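Local coordinates for protein 4-alpha-glucanotransferase (Corynebacterium glutamicum, PDB 5B68) that belongs to the amylomaltase family, also called disproportionating enzymes, and joins an N-terminal beta-sandwich domain to a TIM-barrel enzyme domain, at residues Ala575-Leu580 with Gln660-Thr665; Ile325-Trp330 with Gly394-Gln399; Ala97-Glu102 with His144-Lys149; Asp211-Leu216 with Ala377-Gly382. All blocks are in the same frame, centred on the assembly; numbering follows the deposited sequence.

Contact 1 of 4, residues Ala575-Leu580 with Gln660-Thr665. With SO4 (sulfate ion), chain E.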
loop_
_atom_site.group_PDB
_atom_site.type_symbol
_atom_site.label_atom_id
_atom_site.label_comp_id
_atom_site.label_asym_id
_atom_site.label_seq_id
_atom_site.Cartn_x
_atom_site.Cartn_y
_atom_site.Cartn_z
ATOM N N ALA A 575 1.877 -28.635 5.142
ATOM C CA ALA A 575 2.074 -28.993 6.547
ATOM C C ALA A 575 1.599 -27.887 7.494
ATOM O O ALA A 575 1.007 -28.179 8.524
ATOM C CB ALA A 575 3.540 -29.338 6.833
ATOM N N LEU A 576 1.831 -26.627 7.126
ATOM C CA LEU A 576 1.474 -25.485 7.968
ATOM C C LEU A 576 -0.051 -25.299 7.992
ATOM O O LEU A 576 -0.619 -25.147 9.057
ATOM C CB LEU A 576 2.158 -24.178 7.486
ATOM C CG LEU A 576 1.904 -22.977 8.405
ATOM C CD1 LEU A 576 2.326 -23.272 9.845
ATOM C CD2 LEU A 576 2.587 -21.699 7.901
ATOM N N ARG A 577 -0.710 -25.355 6.833
ATOM C CA ARG A 577 -2.172 -25.212 6.796
ATOM C C ARG A 577 -2.864 -26.369 7.559
ATOM O O ARG A 577 -3.830 -26.142 8.295
ATOM C CB ARG A 577 -2.695 -25.075 5.360
ATOM C CG ARG A 577 -2.474 -23.682 4.725
ATOM C CD ARG A 577 -3.389 -23.419 3.516
ATOM N NE ARG A 577 -3.095 -24.340 2.403
ATOM C CZ ARG A 577 -3.908 -24.628 1.376
ATOM N NH1 ARG A 577 -5.112 -24.063 1.257
ATOM N NH2 ARG A 577 -3.503 -25.498 0.451
ATOM N N GLU A 578 -2.322 -27.580 7.435
ATOM C CA GLU A 578 -2.842 -28.748 8.152
ATOM C C GLU A 578 -2.746 -28.654 9.664
ATOM O O GLU A 578 -3.709 -28.960 10.367
ATOM C CB GLU A 578 -2.143 -30.035 7.655
ATOM C CG GLU A 578 -2.639 -31.337 8.284
ATOM C CD GLU A 578 -4.175 -31.496 8.326
ATOM O OE1 GLU A 578 -4.654 -32.321 9.140
ATOM O OE2 GLU A 578 -4.908 -30.828 7.549
ATOM N N ARG A 579 -1.606 -28.205 10.183
ATOM C CA ARG A 579 -1.447 -28.136 11.614
ATOM C C ARG A 579 -2.228 -26.991 12.223
ATOM O O ARG A 579 -2.547 -27.046 13.396
ATOM C CB ARG A 579 0.019 -28.145 12.062
ATOM C CG ARG A 579 0.853 -26.907 11.806
ATOM C CD ARG A 579 2.263 -27.244 12.247
ATOM N NE ARG A 579 3.275 -26.233 11.970
ATOM C CZ ARG A 579 4.191 -26.286 10.987
ATOM N NH1 ARG A 579 4.268 -27.292 10.098
ATOM N NH2 ARG A 579 5.062 -25.288 10.890
ATOM N N LEU A 580 -2.572 -25.975 11.437
ATOM C CA LEU A 580 -3.422 -24.931 11.963
ATOM C C LEU A 580 -4.894 -25.286 11.754
ATOM O O LEU A 580 -5.751 -24.557 12.238
ATOM C CB LEU A 580 -3.071 -23.579 11.353
ATOM C CG LEU A 580 -1.612 -23.148 11.508
ATOM C CD1 LEU A 580 -1.393 -21.849 10.718
ATOM C CD2 LEU A 580 -1.123 -23.030 12.956
ATOM N N GLN A 660 6.081 -16.143 7.135
ATOM C CA GLN A 660 5.921 -14.925 7.925
ATOM C C GLN A 660 4.422 -14.714 8.232
ATOM O O GLN A 660 4.077 -14.216 9.321
ATOM C CB GLN A 660 6.422 -13.711 7.134
ATOM C CG GLN A 660 6.489 -12.402 7.952
ATOM C CD GLN A 660 7.342 -12.457 9.185
ATOM O OE1 GLN A 660 6.828 -12.508 10.308
ATOM N NE2 GLN A 660 8.695 -12.415 9.015
ATOM N N ASN A 661 3.609 -14.996 7.238
ATOM C CA ASN A 661 2.145 -14.853 7.337
ATOM C C ASN A 661 1.490 -16.071 6.719
ATOM O O ASN A 661 1.908 -16.503 5.622
ATOM C CB ASN A 661 1.699 -13.610 6.549
ATOM C CG ASN A 661 0.170 -13.327 6.664
ATOM O OD1 ASN A 661 -0.394 -13.393 7.744
ATOM N ND2 ASN A 661 -0.462 -12.994 5.553
ATOM N N GLN A 662 0.462 -16.619 7.386
ATOM C CA GLN A 662 -0.408 -17.638 6.754
ATOM C C GLN A 662 -1.751 -16.942 6.503
ATOM O O GLN A 662 -2.457 -16.677 7.477
ATOM C CB GLN A 662 -0.568 -18.881 7.654
ATOM C CG GLN A 662 -1.521 -19.899 7.070
ATOM C CD GLN A 662 -1.088 -20.348 5.691
ATOM O OE1 GLN A 662 -1.762 -20.102 4.685
ATOM N NE2 GLN A 662 0.086 -20.958 5.630
ATOM N N PRO A 663 -2.068 -16.563 5.233
ATOM C CA PRO A 663 -3.322 -15.806 5.008
ATOM C C PRO A 663 -4.551 -16.537 5.539
ATOM O O PRO A 663 -4.551 -17.789 5.587
ATOM C CB PRO A 663 -3.373 -15.629 3.468
ATOM C CG PRO A 663 -1.920 -15.522 3.106
ATOM C CD PRO A 663 -1.218 -16.517 4.011
ATOM N N GLY A 664 -5.516 -15.765 6.043
ATOM C CA GLY A 664 -6.708 -16.349 6.644
ATOM C C GLY A 664 -6.474 -17.218 7.884
ATOM O O GLY A 664 -7.269 -18.138 8.171
ATOM N N THR A 665 -5.374 -16.977 8.595
ATOM C CA THR A 665 -5.234 -17.413 9.975
ATOM C C THR A 665 -5.170 -16.161 10.788
ATOM O O THR A 665 -4.861 -15.092 10.258
ATOM C CB THR A 665 -3.936 -18.178 10.264
ATOM O OG1 THR A 665 -2.812 -17.386 9.876
ATOM C CG2 THR A 665 -3.909 -19.513 9.525
HETATM S S SO4 E . -4.444 -12.065 5.868
HETATM O O1 SO4 E . -3.060 -11.580 6.124
HETATM O O2 SO4 E . -5.280 -10.855 5.759
HETATM O O3 SO4 E . -4.470 -12.812 4.590
HETATM O O4 SO4 E . -4.892 -13.004 6.904
#
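Q662 and T665 are the residues of the loop Q660-T665 that meet L576, R577 and L580 on the last turn of helix 572-579 and just after it. Just before Q662, N661 sets out away from the helix and donates its amide to a sulfate ion, with 3.0 Å between N661 ND2 and sulfate O1; D561 is a second partner of that nitrogen. Q662 does most of the touching. Its CG lies anti to the backbone N (chi1 176°), and a bend at chi2 brings the terminal amide against the helix, with NE2 of Q662 3.5 Å from L576 CD2. On the other branch, OE1 of Q662 comes within 3.7 Å of R577 CG; the two side chains cross at about a right angle, and the arginine touches with its aliphatic CG and CD, not its guanidinium. This is van der Waals packing inside the TIM-barrel domain, between a helix and the long loop that follows helix 650-654. Q662 also opens a type II beta turn, in which P663 rests on the sulfate and G664, at positive phi, gives its backbone N to sulfate O4 at 3.0 Å. T665 closes the turn: its N donates to Q662 O at 3.1 Å, and OG1 points to the same oxygen, modelled at a doubtfully short 2.5 Å. N672 also bonds to OG1. The methyl CG2 of T665 meets L580 CD1 at 3.6 Å.

Contact 2 of 4, residues Ile325-Trp330 with Gly394-Gln399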
loop_
_atom_site.group_PDB
_atom_site.type_symbol
_atom_site.label_atom_id
_atom_site.label_comp_id
_atom_site.label_asym_id
_atom_site.label_seq_id
_atom_site.Cartn_x
_atom_site.Cartn_y
_atom_site.Cartn_z
ATOM N N ILE A 325 -0.472 17.831 12.213
ATOM C CA ILE A 325 -1.034 18.267 13.506
ATOM C C ILE A 325 -2.224 17.433 13.878
ATOM O O ILE A 325 -2.334 17.046 15.027
ATOM C CB ILE A 325 -1.479 19.735 13.401
ATOM C CG1 ILE A 325 -0.273 20.601 13.175
ATOM C CG2 ILE A 325 -2.252 20.142 14.664
ATOM C CD1 ILE A 325 -0.567 22.020 12.729
ATOM N N ASP A 326 -3.120 17.088 12.899
ATOM C CA ASP A 326 -4.272 16.241 13.156
ATOM C C ASP A 326 -3.911 14.825 13.636
ATOM O O ASP A 326 -4.499 14.283 14.586
ATOM C CB ASP A 326 -5.199 16.107 11.928
ATOM C CG ASP A 326 -5.855 17.444 11.497
ATOM O OD1 ASP A 326 -5.885 18.403 12.281
ATOM O OD2 ASP A 326 -6.298 17.484 10.334
ATOM N N PHE A 327 -2.947 14.204 12.935
ATOM C CA PHE A 327 -2.487 12.877 13.302
ATOM C C PHE A 327 -1.912 12.913 14.779
ATOM O O PHE A 327 -2.230 12.072 15.600
ATOM C CB PHE A 327 -1.366 12.434 12.366
ATOM C CG PHE A 327 -0.676 11.177 12.841
ATOM C CD1 PHE A 327 -1.339 10.004 12.777
ATOM C CD2 PHE A 327 0.624 11.212 13.328
ATOM C CE1 PHE A 327 -0.729 8.833 13.195
ATOM C CE2 PHE A 327 1.226 10.054 13.745
ATOM C CZ PHE A 327 0.542 8.886 13.700
ATOM N N ALA A 328 -1.057 13.868 15.015
ATOM C CA ALA A 328 -0.328 14.001 16.288
ATOM C C ALA A 328 -1.315 14.316 17.438
ATOM O O ALA A 328 -1.150 13.831 18.534
ATOM C CB ALA A 328 0.708 15.071 16.186
ATOM N N THR A 329 -2.341 15.093 17.138
ATOM C CA THR A 329 -3.361 15.427 18.145
ATOM C C THR A 329 -4.171 14.187 18.484
ATOM O O THR A 329 -4.461 13.932 19.637
ATOM C CB THR A 329 -4.284 16.550 17.656
ATOM O OG1 THR A 329 -3.501 17.711 17.352
ATOM C CG2 THR A 329 -5.367 16.836 18.691
ATOM N N TRP A 330 -4.534 13.389 17.482
ATOM C CA TRP A 330 -5.184 12.127 17.671
ATOM C C TRP A 330 -4.307 11.223 18.562
ATOM O O TRP A 330 -4.845 10.576 19.474
ATOM C CB TRP A 330 -5.519 11.421 16.331
ATOM C CG TRP A 330 -6.130 10.075 16.471
ATOM C CD1 TRP A 330 -7.439 9.770 16.494
ATOM C CD2 TRP A 330 -5.421 8.824 16.604
ATOM N NE1 TRP A 330 -7.605 8.402 16.678
ATOM C CE2 TRP A 330 -6.375 7.818 16.748
ATOM C CE3 TRP A 330 -4.065 8.482 16.610
ATOM C CZ2 TRP A 330 -6.026 6.464 16.917
ATOM C CZ3 TRP A 330 -3.712 7.103 16.782
ATOM C CH2 TRP A 330 -4.685 6.150 16.929
ATOM N N GLY A 394 -11.082 2.104 13.564
ATOM C CA GLY A 394 -11.188 3.010 14.726
ATOM C C GLY A 394 -9.994 3.907 14.914
ATOM O O GLY A 394 -9.794 4.407 15.991
ATOM N N GLY A 395 -9.158 4.101 13.884
ATOM C CA GLY A 395 -7.878 4.734 14.061
ATOM C C GLY A 395 -7.772 6.192 13.651
ATOM O O GLY A 395 -8.779 6.861 13.473
ATOM N N ALA A 396 -6.565 6.648 13.457
ATOM C CA ALA A 396 -6.286 8.067 13.230
ATOM C C ALA A 396 -6.940 8.579 11.933
ATOM O O ALA A 396 -7.653 9.612 11.952
ATOM C CB ALA A 396 -4.781 8.326 13.231
ATOM N N ASP A 397 -6.655 7.898 10.793
ATOM C CA ASP A 397 -7.211 8.338 9.515
ATOM C C ASP A 397 -8.750 8.197 9.541
ATOM O O ASP A 397 -9.455 8.991 8.938
ATOM C CB ASP A 397 -6.618 7.598 8.314
ATOM C CG ASP A 397 -5.248 8.091 7.871
ATOM O OD1 ASP A 397 -4.600 8.928 8.455
ATOM O OD2 ASP A 397 -4.737 7.544 6.848
ATOM N N ALA A 398 -9.285 7.173 10.204
ATOM C CA ALA A 398 -10.738 6.926 10.261
ATOM C C ALA A 398 -11.390 8.142 10.869
ATOM O O ALA A 398 -12.441 8.540 10.429
ATOM C CB ALA A 398 -11.073 5.658 11.088
ATOM N N GLN A 399 -10.734 8.747 11.837
ATOM C CA GLN A 399 -11.221 9.997 12.441
ATOM C C GLN A 399 -10.911 11.226 11.569
ATOM O O GLN A 399 -11.849 11.996 11.229
ATOM C CB GLN A 399 -10.655 10.212 13.870
ATOM C CG GLN A 399 -10.898 11.640 14.397
ATOM C CD GLN A 399 -10.261 11.874 15.745
ATOM O OE1 GLN A 399 -9.313 12.655 15.867
ATOM N NE2 GLN A 399 -10.711 11.119 16.746
#
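The indole of W330 lies with one face on A396, and this is the tight part of the contact. A396 CA sits 3.5 Å from the centroid of the five-membered ring and 10° off its normal, a CH-pi contact made almost squarely over the face. The methyl of the same alanine covers the six-membered side, with CB of A396 3.5 Å from W330 CE3. F327 closes in one turn earlier on the helix: its ring presents an edge, CD1 being 3.9 Å from A396 CB, while it stacks on F242 elsewhere. In W330 the CG is anti to the backbone N (chi1 177°), which swings the ring across to the facing segment; the peptide of G395 passes near its rim, with G395 C 3.7 Å from W330 CZ2. The looser side is the exposed one. There Q399, extended beyond CG, brings its amide to the indole edge with CD in the ring plane and OE1 3.5 Å from W330 CD1; the amide and ring planes stand 73° apart. G394, also exposed, only grazes the benzene edge through its O. G395 is the N-cap of helix 396-400, whose first turn is further tied by T238 OG1 to A396 N and by T239 and R240 to D397. A helix of the insertion between the second and third barrel strands thus packs, through a tryptophan, on a helix N-terminus just beyond the third strand of the TIM barrel.

Contact 3 of 4, residues Ala97-Glu102 with His144-Lys149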
loop_
_atom_site.group_PDB
_atom_site.type_symbol
_atom_site.label_atom_id
_atom_site.label_comp_id
_atom_site.label_asym_id
_atom_site.label_seq_id
_atom_site.Cartn_x
_atom_site.Cartn_y
_atom_site.Cartn_z
ATOM N N ALA A 97 -19.835 33.608 -16.205
ATOM C CA ALA A 97 -19.023 32.444 -15.920
ATOM C C ALA A 97 -17.551 32.768 -16.219
ATOM O O ALA A 97 -17.009 32.440 -17.272
ATOM C CB ALA A 97 -19.527 31.272 -16.696
ATOM N N ASP A 98 -16.922 33.519 -15.325
ATOM C CA ASP A 98 -15.507 33.855 -15.505
ATOM C C ASP A 98 -14.749 32.696 -14.860
ATOM O O ASP A 98 -14.965 32.397 -13.694
ATOM C CB ASP A 98 -15.116 35.174 -14.861
ATOM C CG ASP A 98 -15.952 36.339 -15.358
ATOM O OD1 ASP A 98 -16.424 36.241 -16.491
ATOM O OD2 ASP A 98 -16.152 37.318 -14.592
ATOM N N VAL A 99 -13.922 32.043 -15.667
ATOM C CA VAL A 99 -13.136 30.845 -15.259
ATOM C C VAL A 99 -11.673 31.096 -15.603
ATOM O O VAL A 99 -11.359 31.627 -16.656
ATOM C CB VAL A 99 -13.612 29.540 -15.953
ATOM C CG1 VAL A 99 -12.785 28.318 -15.471
ATOM C CG2 VAL A 99 -15.100 29.304 -15.731
ATOM N N HIS A 100 -10.775 30.765 -14.681
ATOM C CA HIS A 100 -9.354 30.727 -15.001
ATOM C C HIS A 100 -8.666 29.614 -14.182
ATOM O O HIS A 100 -9.304 29.003 -13.330
ATOM C CB HIS A 100 -8.690 32.087 -14.768
ATOM C CG HIS A 100 -8.503 32.430 -13.340
ATOM N ND1 HIS A 100 -9.503 32.964 -12.543
ATOM C CD2 HIS A 100 -7.406 32.354 -12.561
ATOM C CE1 HIS A 100 -9.031 33.129 -11.324
ATOM N NE2 HIS A 100 -7.766 32.770 -11.310
ATOM N N ILE A 101 -7.402 29.385 -14.546
ATOM C CA ILE A 101 -6.552 28.433 -13.893
ATOM C C ILE A 101 -5.475 29.136 -13.089
ATOM O O ILE A 101 -4.807 30.065 -13.587
ATOM C CB ILE A 101 -5.916 27.506 -14.960
ATOM C CG1 ILE A 101 -6.977 26.709 -15.709
ATOM C CG2 ILE A 101 -4.825 26.619 -14.327
ATOM C CD1 ILE A 101 -6.425 26.071 -16.962
ATOM N N GLU A 102 -5.204 28.648 -11.871
ATOM C CA GLU A 102 -4.025 29.045 -11.119
ATOM C C GLU A 102 -3.188 27.787 -11.002
ATOM O O GLU A 102 -3.615 26.816 -10.442
ATOM C CB GLU A 102 -4.404 29.615 -9.738
ATOM C CG GLU A 102 -3.113 29.831 -8.929
ATOM C CD GLU A 102 -3.127 30.917 -7.865
ATOM O OE1 GLU A 102 -2.496 30.659 -6.808
ATOM O OE2 GLU A 102 -3.688 32.040 -8.114
ATOM N N HIS A 144 -2.882 21.963 -9.706
ATOM C CA HIS A 144 -3.419 23.263 -10.055
ATOM C C HIS A 144 -4.846 23.469 -9.550
ATOM O O HIS A 144 -5.389 22.625 -8.877
ATOM C CB HIS A 144 -3.345 23.460 -11.563
ATOM C CG HIS A 144 -2.069 22.970 -12.161
ATOM N ND1 HIS A 144 -0.844 23.247 -11.610
ATOM C CD2 HIS A 144 -1.829 22.168 -13.219
ATOM C CE1 HIS A 144 0.098 22.674 -12.326
ATOM N NE2 HIS A 144 -0.473 22.006 -13.305
ATOM N N LYS A 145 -5.411 24.628 -9.854
ATOM C CA LYS A 145 -6.775 24.916 -9.499
ATOM C C LYS A 145 -7.550 25.592 -10.617
ATOM O O LYS A 145 -7.010 26.397 -11.332
ATOM C CB LYS A 145 -6.807 25.816 -8.279
ATOM C CG LYS A 145 -6.405 25.128 -6.994
ATOM C CD LYS A 145 -7.049 25.815 -5.817
ATOM C CE LYS A 145 -6.596 25.227 -4.500
ATOM N NZ LYS A 145 -6.836 26.198 -3.404
ATOM N N LEU A 146 -8.829 25.268 -10.706
ATOM C CA LEU A 146 -9.760 26.006 -11.513
ATOM C C LEU A 146 -10.534 26.934 -10.593
ATOM O O LEU A 146 -10.963 26.559 -9.535
ATOM C CB LEU A 146 -10.723 25.091 -12.252
ATOM C CG LEU A 146 -10.244 24.470 -13.548
ATOM C CD1 LEU A 146 -11.048 23.238 -13.904
ATOM C CD2 LEU A 146 -10.245 25.477 -14.679
ATOM N N HIS A 147 -10.673 28.168 -11.021
ATOM C CA HIS A 147 -11.419 29.167 -10.250
ATOM C C HIS A 147 -12.567 29.777 -11.049
ATOM O O HIS A 147 -12.377 30.185 -12.224
ATOM C CB HIS A 147 -10.496 30.301 -9.921
ATOM C CG HIS A 147 -9.474 29.987 -8.911
ATOM N ND1 HIS A 147 -9.750 30.020 -7.570
ATOM C CD2 HIS A 147 -8.159 29.707 -9.017
ATOM C CE1 HIS A 147 -8.657 29.748 -6.890
ATOM N NE2 HIS A 147 -7.674 29.564 -7.737
ATOM N N LEU A 148 -13.729 29.891 -10.416
ATOM C CA LEU A 148 -14.926 30.426 -11.041
ATOM C C LEU A 148 -15.409 31.628 -10.234
ATOM O O LEU A 148 -15.562 31.562 -9.005
ATOM C CB LEU A 148 -16.013 29.395 -11.104
ATOM C CG LEU A 148 -17.461 29.807 -11.369
ATOM C CD1 LEU A 148 -17.462 30.322 -12.793
ATOM C CD2 LEU A 148 -18.563 28.781 -11.173
ATOM N N LYS A 149 -15.663 32.727 -10.969
ATOM C CA LYS A 149 -16.339 33.905 -10.382
ATOM C C LYS A 149 -17.605 34.177 -11.179
ATOM O O LYS A 149 -17.593 34.202 -12.414
ATOM C CB LYS A 149 -15.431 35.137 -10.300
ATOM C CG LYS A 149 -16.081 36.309 -9.599
ATOM C CD LYS A 149 -15.050 37.393 -9.272
ATOM C CE LYS A 149 -15.699 38.596 -8.617
ATOM N NZ LYS A 149 -16.661 39.199 -9.595
HETATM O O HOH W 1 -18.352 37.851 -12.241
HETATM O O HOH W 2 -12.156 33.379 -12.426
#
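Six backbone hydrogen bonds join D98, H100 and E102 to K149, H147 and K145, making three hydrogen-bonded pairs of an antiparallel sheet whose strand directions differ by 159°. Two are short and nearly straight: K149 N to D98 O and H147 N to H100 O, both at 2.8 Å. In the intervening non-hydrogen-bonded pairs, V99 with L148 and I101 with L146, the CA hydrogens turn toward carbonyl oxygens, as with V99 CA at 3.2 Å from H147 O. A water adds a polar link: it sits in the plane of the H100 ring at its edge, 2.7 Å from H100 ND1, and also donates to H147 O. The rings of H100 and H147 are nearly parallel, 16° apart, but slid so far that they barely overlap. With CG of H100 between its backbone N and carbonyl carbon (chi1 73°), its ring instead lies over the side-chain stem of H147, and H100 CE1 is 3.5 Å from H147 CB. E102 CB meets the H147 ring in plane at its edge. On the opposite face the packing is aliphatic: L146 CD2 reaches I101 CG1 at 3.6 Å, the two side chains pointing the same way, and V99 CG2 meets L148 CD1 at 3.9 Å. F87 touches L146 and V89 touches V99 and L148, while I101 packs on V111 and L159. K145, on the histidine side, forms a salt bridge with E156. One face is thus apolar and turned into the beta sandwich, while the other, rich in charge and histidine, faces solvent in part, consistent with a hydrophobic core between sheets.

Contact 4 of 4, residues Asp211-Leu216 with Ala377-Gly382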
loop_
_atom_site.group_PDB
_atom_site.type_symbol
_atom_site.label_atom_id
_atom_site.label_comp_id
_atom_site.label_asym_id
_atom_site.label_seq_id
_atom_site.Cartn_x
_atom_site.Cartn_y
_atom_site.Cartn_z
ATOM N N ASP A 211 26.211 -7.063 -3.677
ATOM C CA ASP A 211 26.053 -8.192 -4.561
ATOM C C ASP A 211 25.129 -8.004 -5.736
ATOM O O ASP A 211 24.797 -9.009 -6.371
ATOM C CB ASP A 211 25.715 -9.443 -3.751
ATOM C CG ASP A 211 26.704 -9.650 -2.657
ATOM O OD1 ASP A 211 27.868 -9.891 -2.998
ATOM O OD2 ASP A 211 26.377 -9.499 -1.478
ATOM N N GLY A 212 24.790 -6.758 -6.054
ATOM C CA GLY A 212 24.071 -6.467 -7.263
ATOM C C GLY A 212 22.642 -5.950 -7.141
ATOM O O GLY A 212 22.070 -5.626 -8.110
ATOM N N ALA A 213 22.048 -5.987 -5.948
ATOM C CA ALA A 213 20.685 -5.552 -5.790
ATOM C C ALA A 213 20.559 -4.073 -6.099
ATOM O O ALA A 213 21.359 -3.286 -5.593
ATOM C CB ALA A 213 20.235 -5.829 -4.356
ATOM N N ASP A 214 19.525 -3.694 -6.855
ATOM C CA ASP A 214 19.232 -2.280 -7.159
ATOM C C ASP A 214 18.054 -1.700 -6.328
ATOM O O ASP A 214 17.873 -0.454 -6.338
ATOM C CB ASP A 214 18.997 -2.068 -8.644
ATOM C CG ASP A 214 20.304 -1.765 -9.392
ATOM O OD1 ASP A 214 21.058 -0.922 -8.882
ATOM O OD2 ASP A 214 20.597 -2.446 -10.420
ATOM N N PHE A 215 17.340 -2.548 -5.605
ATOM C CA PHE A 215 16.342 -2.073 -4.681
ATOM C C PHE A 215 16.218 -2.994 -3.489
ATOM O O PHE A 215 16.596 -4.132 -3.558
ATOM C CB PHE A 215 14.998 -1.900 -5.374
ATOM C CG PHE A 215 14.411 -3.163 -5.889
ATOM C CD1 PHE A 215 13.612 -3.928 -5.090
ATOM C CD2 PHE A 215 14.629 -3.568 -7.177
ATOM C CE1 PHE A 215 13.063 -5.087 -5.551
ATOM C CE2 PHE A 215 14.078 -4.729 -7.647
ATOM C CZ PHE A 215 13.294 -5.485 -6.840
ATOM N N LEU A 216 15.687 -2.458 -2.402
ATOM C CA LEU A 216 15.302 -3.237 -1.255
ATOM C C LEU A 216 13.812 -2.958 -0.971
ATOM O O LEU A 216 13.441 -1.891 -0.504
ATOM C CB LEU A 216 16.144 -2.880 -0.036
ATOM C CG LEU A 216 15.806 -3.644 1.215
ATOM C CD1 LEU A 216 16.162 -5.120 1.081
ATOM C CD2 LEU A 216 16.527 -3.002 2.370
ATOM N N ALA A 377 25.418 3.266 -1.804
ATOM C CA ALA A 377 25.920 1.936 -2.030
ATOM C C ALA A 377 25.800 1.429 -3.449
ATOM O O ALA A 377 26.232 0.318 -3.722
ATOM C CB ALA A 377 25.262 0.976 -1.085
ATOM N N GLY A 378 25.191 2.184 -4.326
ATOM C CA GLY A 378 25.043 1.856 -5.741
ATOM C C GLY A 378 23.661 1.495 -6.234
ATOM O O GLY A 378 23.473 1.206 -7.427
ATOM N N MET A 379 22.664 1.460 -5.361
ATOM C CA MET A 379 21.332 1.114 -5.833
ATOM C C MET A 379 20.756 2.188 -6.757
ATOM O O MET A 379 20.732 3.349 -6.418
ATOM C CB MET A 379 20.384 0.908 -4.658
ATOM C CG MET A 379 20.685 -0.290 -3.794
ATOM S SD MET A 379 19.274 -0.784 -2.804
ATOM C CE MET A 379 19.678 -2.488 -2.453
ATOM N N SER A 380 20.279 1.761 -7.918
ATOM C CA SER A 380 19.574 2.615 -8.860
ATOM C C SER A 380 18.204 3.096 -8.370
ATOM O O SER A 380 17.767 4.185 -8.696
ATOM C CB SER A 380 19.494 1.978 -10.243
ATOM O OG SER A 380 18.520 0.984 -10.302
ATOM N N ILE A 381 17.518 2.220 -7.655
ATOM C CA ILE A 381 16.219 2.528 -7.090
ATOM C C ILE A 381 16.281 2.854 -5.604
ATOM O O ILE A 381 15.838 3.890 -5.197
ATOM C CB ILE A 381 15.264 1.346 -7.319
ATOM C CG1 ILE A 381 15.010 1.189 -8.805
ATOM C CG2 ILE A 381 13.958 1.515 -6.583
ATOM C CD1 ILE A 381 14.563 -0.190 -9.193
ATOM N N GLY A 382 16.910 1.997 -4.820
ATOM C CA GLY A 382 16.904 2.190 -3.385
ATOM C C GLY A 382 15.789 1.460 -2.664
ATOM O O GLY A 382 15.407 0.388 -3.037
#
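D214 O accepts from two successive backbone nitrogens, I381 N and G382 N, each at 3.0 Å, and L216 N then donates to G382 O at 2.9 Å, so that F215 and G382 pair in parallel. The carboxylate of D214 continues the grip: its OD1 takes a bond of 3.0 Å from S380 N, on the anti side and 34° out of the carboxylate plane, while OD2 forms a salt bridge with R177. S380 OG has its own partner in Y172. The two segments lead into the second and third strands of the TIM barrel, joined by a long beta-alpha-beta crossover whose last helix, 349-376, ends in a Schellman motif at G378. Immediately after that turn M379, extended beyond CG, runs alongside A213-L216; its CE lies 3.6 Å from F215 C and 3.9 Å from A213 CB, with V208 of helix 198-209 also touching both M379 and A213. F215 and I381 lie side by side, pointing the same way, with CB of F215 3.8 Å from I381 CG2. Because F215 CG stands between the backbone N and the carbonyl carbon (chi1 64°), the ring leads away from the facing segment toward C647 of strand 645-649.

Overall arrangement
Contacts 1, 2 and 4 belong to the TIM-barrel domain, whereas contact 3 lies in the N-terminal beta sandwich. Contact 4 joins the second and third barrel strands, which are neighbours in the sheet; contacts 1 and 2 are built from helices and loops outside the barrel sheet, their centres each about 33 to 35 Å from that of contact 4. Contacts 2 and 4 alternate along the chain, since the insertion carrying 325-330 falls within the crossover that contact 4 spans. Contact 3 is about 56 Å from contact 1, centre to centre, across the chain's centre, but its nearest atoms come within about 16 Å of contact 2. Separate sulfate ions lie by contact 1 and near K145 and S380.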